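Local coordinates for polysaccharide deacetylase (Bacillus cereus, PDB 4HD5), which probably hydrolyses carbon-nitrogen bonds of acetylated polysaccharide with the help of a bound zinc ion, as in related deacetylases, at residues E45-T59 / T130-Q142. Sequence-based numbering, arbitrary orientation.
Sequences EQGKISYTPITHEST and TIPLTKSIITFEQ
Ile138 CD1 rests on one face of the Tyr51 ring, 3.7 Å from its centroid and shifted toward the rim, while Ile137 O and Ser136 OG lie near the ring plane at its edge. The Phe140 ring has Ile54 CD1 over the middle of one face, 3.8 Å from its centroid, and Ser58 O in plane at the edge. The first CH-pi contact joins strands 49-51 and 130-140, outermost in two antiparallel sheets packed as a small beta sandwich; the second sets the loop after strand 49-51 against the end of strand 130-140. The strand axes come no closer than 7.8 Å, at 32° to each other, so side chains and water fill the seam. Turned at chi1 50°, which tucks CG in between its own backbone N and C, Tyr51 reaches across and gives its OH proton to a lone pair of Ile137 O, in the carbonyl plane at 2.9 Å. Ile138 also packs on Thr61 and Phe117, one from each sheet. Farther along, Ile49 lays CG1 against Thr134 CG2, and one water links Ile49 O to Ser136 OG. Beyond it the two segments draw together beside the classic beta bulge at Leu133 and Thr134, and Gly47 CA packs tightly, 3.4 Å from Thr134 CB.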
loop_
_atom_site.group_PDB
_atom_site.type_symbol
_atom_site.label_atom_id
_atom_site.label_comp_id
_atom_site.label_asym_id
_atom_site.label_seq_id
_atom_site.Cartn_x
_atom_site.Cartn_y
_atom_site.Cartn_z
ATOM N N GLU A 45 22.032 10.394 -26.131
ATOM C CA GLU A 45 20.660 9.831 -26.269
ATOM C C GLU A 45 19.793 10.669 -27.215
ATOM O O GLU A 45 19.858 11.897 -27.203
ATOM C CB GLU A 45 19.984 9.717 -24.893
ATOM C CG GLU A 45 19.736 11.036 -24.171
ATOM C CD GLU A 45 18.843 10.873 -22.954
ATOM O OE1 GLU A 45 19.248 10.173 -22.003
ATOM O OE2 GLU A 45 17.736 11.451 -22.949
ATOM N N GLN A 46 18.992 9.991 -28.034
ATOM C CA GLN A 46 17.986 10.641 -28.884
ATOM C C GLN A 46 16.637 10.020 -28.554
ATOM O O GLN A 46 16.470 8.805 -28.655
ATOM C CB GLN A 46 18.317 10.477 -30.371
ATOM C CG GLN A 46 18.713 9.071 -30.789
ATOM C CD GLN A 46 18.938 8.949 -32.281
ATOM O OE1 GLN A 46 20.056 8.724 -32.731
ATOM N NE2 GLN A 46 17.871 9.086 -33.054
ATOM N N GLY A 47 15.675 10.843 -28.147
ATOM C CA GLY A 47 14.540 10.319 -27.402
ATOM C C GLY A 47 13.154 10.839 -27.699
ATOM O O GLY A 47 12.758 10.968 -28.854
ATOM N N LYS A 48 12.423 11.108 -26.620
ATOM C CA LYS A 48 11.004 11.455 -26.646
ATOM C C LYS A 48 10.131 10.223 -26.924
ATOM O O LYS A 48 9.612 10.037 -28.029
ATOM C CB LYS A 48 10.711 12.594 -27.631
ATOM C CG LYS A 48 9.541 13.471 -27.216
ATOM C CD LYS A 48 9.945 14.473 -26.141
ATOM C CE LYS A 48 8.731 15.149 -25.523
ATOM N NZ LYS A 48 7.900 15.854 -26.540
ATOM N N ILE A 49 10.000 9.375 -25.903
ATOM C CA ILE A 49 8.971 8.347 -25.883
ATOM C C ILE A 49 7.654 9.032 -25.530
ATOM O O ILE A 49 7.592 9.857 -24.616
ATOM C CB ILE A 49 9.269 7.222 -24.861
ATOM C CG1 ILE A 49 10.336 6.277 -25.420
ATOM C CG2 ILE A 49 8.010 6.416 -24.545
ATOM C CD1 ILE A 49 10.907 5.310 -24.405
ATOM N N SER A 50 6.611 8.685 -26.268
ATOM C CA SER A 50 5.281 9.208 -26.025
ATOM C C SER A 50 4.310 8.041 -26.000
ATOM O O SER A 50 4.490 7.070 -26.731
ATOM C CB SER A 50 4.900 10.203 -27.123
ATOM O OG SER A 50 3.496 10.384 -27.194
ATOM N N TYR A 51 3.295 8.127 -25.145
ATOM C CA TYR A 51 2.221 7.140 -25.135
ATOM C C TYR A 51 0.887 7.820 -24.880
ATOM O O TYR A 51 0.850 8.942 -24.387
ATOM C CB TYR A 51 2.482 6.037 -24.101
ATOM C CG TYR A 51 2.832 6.535 -22.713
ATOM C CD1 TYR A 51 1.843 6.953 -21.829
ATOM C CD2 TYR A 51 4.153 6.569 -22.282
ATOM C CE1 TYR A 51 2.163 7.405 -20.564
ATOM C CE2 TYR A 51 4.482 7.020 -21.017
ATOM C CZ TYR A 51 3.485 7.438 -20.165
ATOM O OH TYR A 51 3.815 7.877 -18.907
ATOM N N THR A 52 -0.207 7.145 -25.221
ATOM C CA THR A 52 -1.530 7.730 -25.021
ATOM C C THR A 52 -1.858 7.678 -23.533
ATOM O O THR A 52 -1.604 6.658 -22.883
ATOM C CB THR A 52 -2.616 7.025 -25.853
ATOM O OG1 THR A 52 -2.648 5.631 -25.537
ATOM C CG2 THR A 52 -2.334 7.201 -27.334
ATOM N N PRO A 53 -2.394 8.785 -22.981
ATOM C CA PRO A 53 -2.596 8.848 -21.534
ATOM C C PRO A 53 -3.477 7.724 -21.003
ATOM O O PRO A 53 -4.318 7.191 -21.730
ATOM C CB PRO A 53 -3.289 10.200 -21.329
ATOM C CG PRO A 53 -2.899 11.007 -22.514
ATOM C CD PRO A 53 -2.831 10.029 -23.643
ATOM N N ILE A 54 -3.272 7.384 -19.737
ATOM C CA ILE A 54 -4.036 6.334 -19.090
ATOM C C ILE A 54 -4.694 6.860 -17.826
ATOM O O ILE A 54 -4.331 7.927 -17.316
ATOM C CB ILE A 54 -3.156 5.114 -18.768
ATOM C CG1 ILE A 54 -1.967 5.501 -17.881
ATOM C CG2 ILE A 54 -2.672 4.463 -20.061
ATOM C CD1 ILE A 54 -1.209 4.308 -17.345
ATOM N N THR A 55 -5.679 6.111 -17.346
ATOM C CA THR A 55 -6.307 6.365 -16.055
ATOM C C THR A 55 -6.123 5.113 -15.221
ATOM O O THR A 55 -5.566 4.118 -15.702
ATOM C CB THR A 55 -7.818 6.687 -16.185
ATOM O OG1 THR A 55 -8.542 5.515 -16.577
ATOM C CG2 THR A 55 -8.054 7.799 -17.197
ATOM N N HIS A 56 -6.598 5.165 -13.979
ATOM C CA HIS A 56 -6.536 4.025 -13.059
ATOM C C HIS A 56 -7.269 2.775 -13.563
ATOM O O HIS A 56 -6.948 1.658 -13.144
ATOM C CB HIS A 56 -7.071 4.434 -11.674
ATOM C CG HIS A 56 -8.544 4.708 -11.649
ATOM N ND1 HIS A 56 -9.083 5.923 -12.012
ATOM C CD2 HIS A 56 -9.590 3.921 -11.302
ATOM C CE1 HIS A 56 -10.399 5.871 -11.898
ATOM N NE2 HIS A 56 -10.732 4.668 -11.465
ATOM N N GLU A 57 -8.240 2.967 -14.458
ATOM C CA GLU A 57 -8.992 1.866 -15.073
ATOM C C GLU A 57 -8.360 1.305 -16.353
ATOM O O GLU A 57 -8.740 0.219 -16.794
ATOM C CB GLU A 57 -10.418 2.316 -15.398
ATOM C CG GLU A 57 -11.194 2.830 -14.199
ATOM C CD GLU A 57 -12.614 3.231 -14.547
ATOM O OE1 GLU A 57 -12.797 4.072 -15.456
ATOM O OE2 GLU A 57 -13.549 2.717 -13.898
ATOM N N SER A 58 -7.424 2.038 -16.960
ATOM C CA SER A 58 -6.799 1.597 -18.212
ATOM C C SER A 58 -6.037 0.273 -18.058
ATOM O O SER A 58 -5.469 -0.011 -17.006
ATOM C CB SER A 58 -5.821 2.651 -18.739
ATOM O OG SER A 58 -6.439 3.910 -18.914
ATOM N N THR A 59 -6.041 -0.524 -19.123
ATOM C CA THR A 59 -5.241 -1.741 -19.203
ATOM C C THR A 59 -4.284 -1.716 -20.393
ATOM O O THR A 59 -3.451 -2.603 -20.542
ATOM C CB THR A 59 -6.142 -2.981 -19.336
ATOM O OG1 THR A 59 -6.858 -2.925 -20.578
ATOM C CG2 THR A 59 -7.127 -3.054 -18.173
ATOM N N THR A 130 23.688 -1.235 -33.271
ATOM C CA THR A 130 22.575 -1.014 -32.346
ATOM C C THR A 130 22.947 0.122 -31.390
ATOM O O THR A 130 24.011 0.092 -30.775
ATOM C CB THR A 130 22.254 -2.291 -31.544
ATOM O OG1 THR A 130 21.797 -3.312 -32.439
ATOM C CG2 THR A 130 21.173 -2.032 -30.491
ATOM N N ILE A 131 22.075 1.122 -31.271
ATOM C CA ILE A 131 22.346 2.279 -30.421
ATOM C C ILE A 131 21.286 2.440 -29.335
ATOM O O ILE A 131 20.172 1.927 -29.470
ATOM C CB ILE A 131 22.437 3.588 -31.237
ATOM C CG1 ILE A 131 21.144 3.839 -32.027
ATOM C CG2 ILE A 131 23.638 3.544 -32.171
ATOM C CD1 ILE A 131 21.070 5.211 -32.663
ATOM N N PRO A 132 21.632 3.154 -28.248
ATOM C CA PRO A 132 20.629 3.517 -27.254
ATOM C C PRO A 132 19.831 4.725 -27.729
ATOM O O PRO A 132 20.389 5.622 -28.366
ATOM C CB PRO A 132 21.469 3.877 -26.028
ATOM C CG PRO A 132 22.740 4.403 -26.599
ATOM C CD PRO A 132 22.975 3.645 -27.880
ATOM N N LEU A 133 18.535 4.735 -27.442
ATOM C CA LEU A 133 17.687 5.870 -27.773
ATOM C C LEU A 133 17.358 6.616 -26.492
ATOM O O LEU A 133 18.025 7.589 -26.159
ATOM C CB LEU A 133 16.415 5.424 -28.506
ATOM C CG LEU A 133 16.523 5.218 -30.021
ATOM C CD1 LEU A 133 17.757 4.412 -30.397
ATOM C CD2 LEU A 133 15.262 4.549 -30.551
ATOM N N THR A 134 16.356 6.143 -25.756
ATOM C CA THR A 134 15.898 6.847 -24.568
ATOM C C THR A 134 15.113 5.929 -23.638
ATOM O O THR A 134 14.871 4.758 -23.958
ATOM C CB THR A 134 15.044 8.073 -24.961
ATOM O OG1 THR A 134 14.857 8.934 -23.829
ATOM C CG2 THR A 134 13.688 7.645 -25.518
ATOM N N LYS A 135 14.727 6.472 -22.486
ATOM C CA LYS A 135 14.005 5.716 -21.467
ATOM C C LYS A 135 12.769 6.478 -21.009
ATOM O O LYS A 135 12.690 7.697 -21.152
ATOM C CB LYS A 135 14.919 5.444 -20.274
ATOM C CG LYS A 135 15.879 4.285 -20.491
ATOM C CD LYS A 135 16.976 4.229 -19.432
ATOM C CE LYS A 135 16.438 4.121 -18.010
ATOM N NZ LYS A 135 15.496 2.982 -17.807
ATOM N N SER A 136 11.804 5.752 -20.456
ATOM C CA SER A 136 10.584 6.370 -19.954
ATOM C C SER A 136 9.902 5.499 -18.912
ATOM O O SER A 136 10.228 4.324 -18.759
ATOM C CB SER A 136 9.608 6.649 -21.097
ATOM O OG SER A 136 8.475 7.362 -20.637
ATOM N N ILE A 137 8.943 6.104 -18.215
ATOM C CA ILE A 137 8.172 5.437 -17.171
ATOM C C ILE A 137 6.687 5.614 -17.436
ATOM O O ILE A 137 6.233 6.703 -17.784
ATOM C CB ILE A 137 8.463 6.037 -15.784
ATOM C CG1 ILE A 137 9.972 6.063 -15.500
ATOM C CG2 ILE A 137 7.714 5.269 -14.698
ATOM C CD1 ILE A 137 10.598 4.701 -15.340
ATOM N N ILE A 138 5.945 4.527 -17.273
ATOM C CA ILE A 138 4.491 4.547 -17.279
ATOM C C ILE A 138 4.020 3.739 -16.067
ATOM O O ILE A 138 4.567 2.667 -15.778
ATOM C CB ILE A 138 3.907 3.973 -18.595
ATOM C CG1 ILE A 138 2.392 4.188 -18.643
ATOM C CG2 ILE A 138 4.246 2.505 -18.760
ATOM C CD1 ILE A 138 1.771 3.871 -19.982
ATOM N N THR A 139 3.015 4.258 -15.370
ATOM C CA THR A 139 2.547 3.654 -14.126
ATOM C C THR A 139 1.053 3.378 -14.171
ATOM O O THR A 139 0.236 4.295 -14.216
ATOM C CB THR A 139 2.917 4.539 -12.929
ATOM O OG1 THR A 139 4.340 4.528 -12.779
ATOM C CG2 THR A 139 2.258 4.050 -11.622
ATOM N N PHE A 140 0.716 2.093 -14.184
ATOM C CA PHE A 140 -0.652 1.638 -14.056
ATOM C C PHE A 140 -0.919 1.452 -12.561
ATOM O O PHE A 140 -0.363 0.547 -11.934
ATOM C CB PHE A 140 -0.852 0.322 -14.813
ATOM C CG PHE A 140 -0.764 0.463 -16.313
ATOM C CD1 PHE A 140 0.465 0.512 -16.949
ATOM C CD2 PHE A 140 -1.917 0.546 -17.087
ATOM C CE1 PHE A 140 0.549 0.642 -18.329
ATOM C CE2 PHE A 140 -1.844 0.678 -18.468
ATOM C CZ PHE A 140 -0.606 0.722 -19.087
ATOM N N GLU A 141 -1.739 2.326 -11.990
ATOM C CA GLU A 141 -1.990 2.313 -10.549
ATOM C C GLU A 141 -2.438 0.932 -10.124
ATOM O O GLU A 141 -3.300 0.336 -10.763
ATOM C CB GLU A 141 -3.084 3.310 -10.183
ATOM C CG GLU A 141 -2.691 4.763 -10.399
ATOM C CD GLU A 141 -1.557 5.203 -9.504
ATOM O OE1 GLU A 141 -1.354 4.602 -8.425
ATOM O OE2 GLU A 141 -0.858 6.161 -9.888
ATOM N N GLN A 142 -1.857 0.406 -9.053
ATOM C CA GLN A 142 -2.392 -0.853 -8.538
ATOM C C GLN A 142 -3.247 -0.668 -7.303
ATOM O O GLN A 142 -3.107 0.306 -6.554
ATOM C CB GLN A 142 -1.348 -1.958 -8.370
ATOM C CG GLN A 142 0.064 -1.600 -7.961
ATOM C CD GLN A 142 0.958 -2.842 -7.896
ATOM O OE1 GLN A 142 0.623 -3.899 -8.445
ATOM N NE2 GLN A 142 2.097 -2.718 -7.242
HETATM O O HOH W 1 11.788 9.391 -23.832
HETATM O O HOH W 2 8.106 9.822 -21.822
HETATM O O HOH W 3 -3.138 4.246 -13.840
#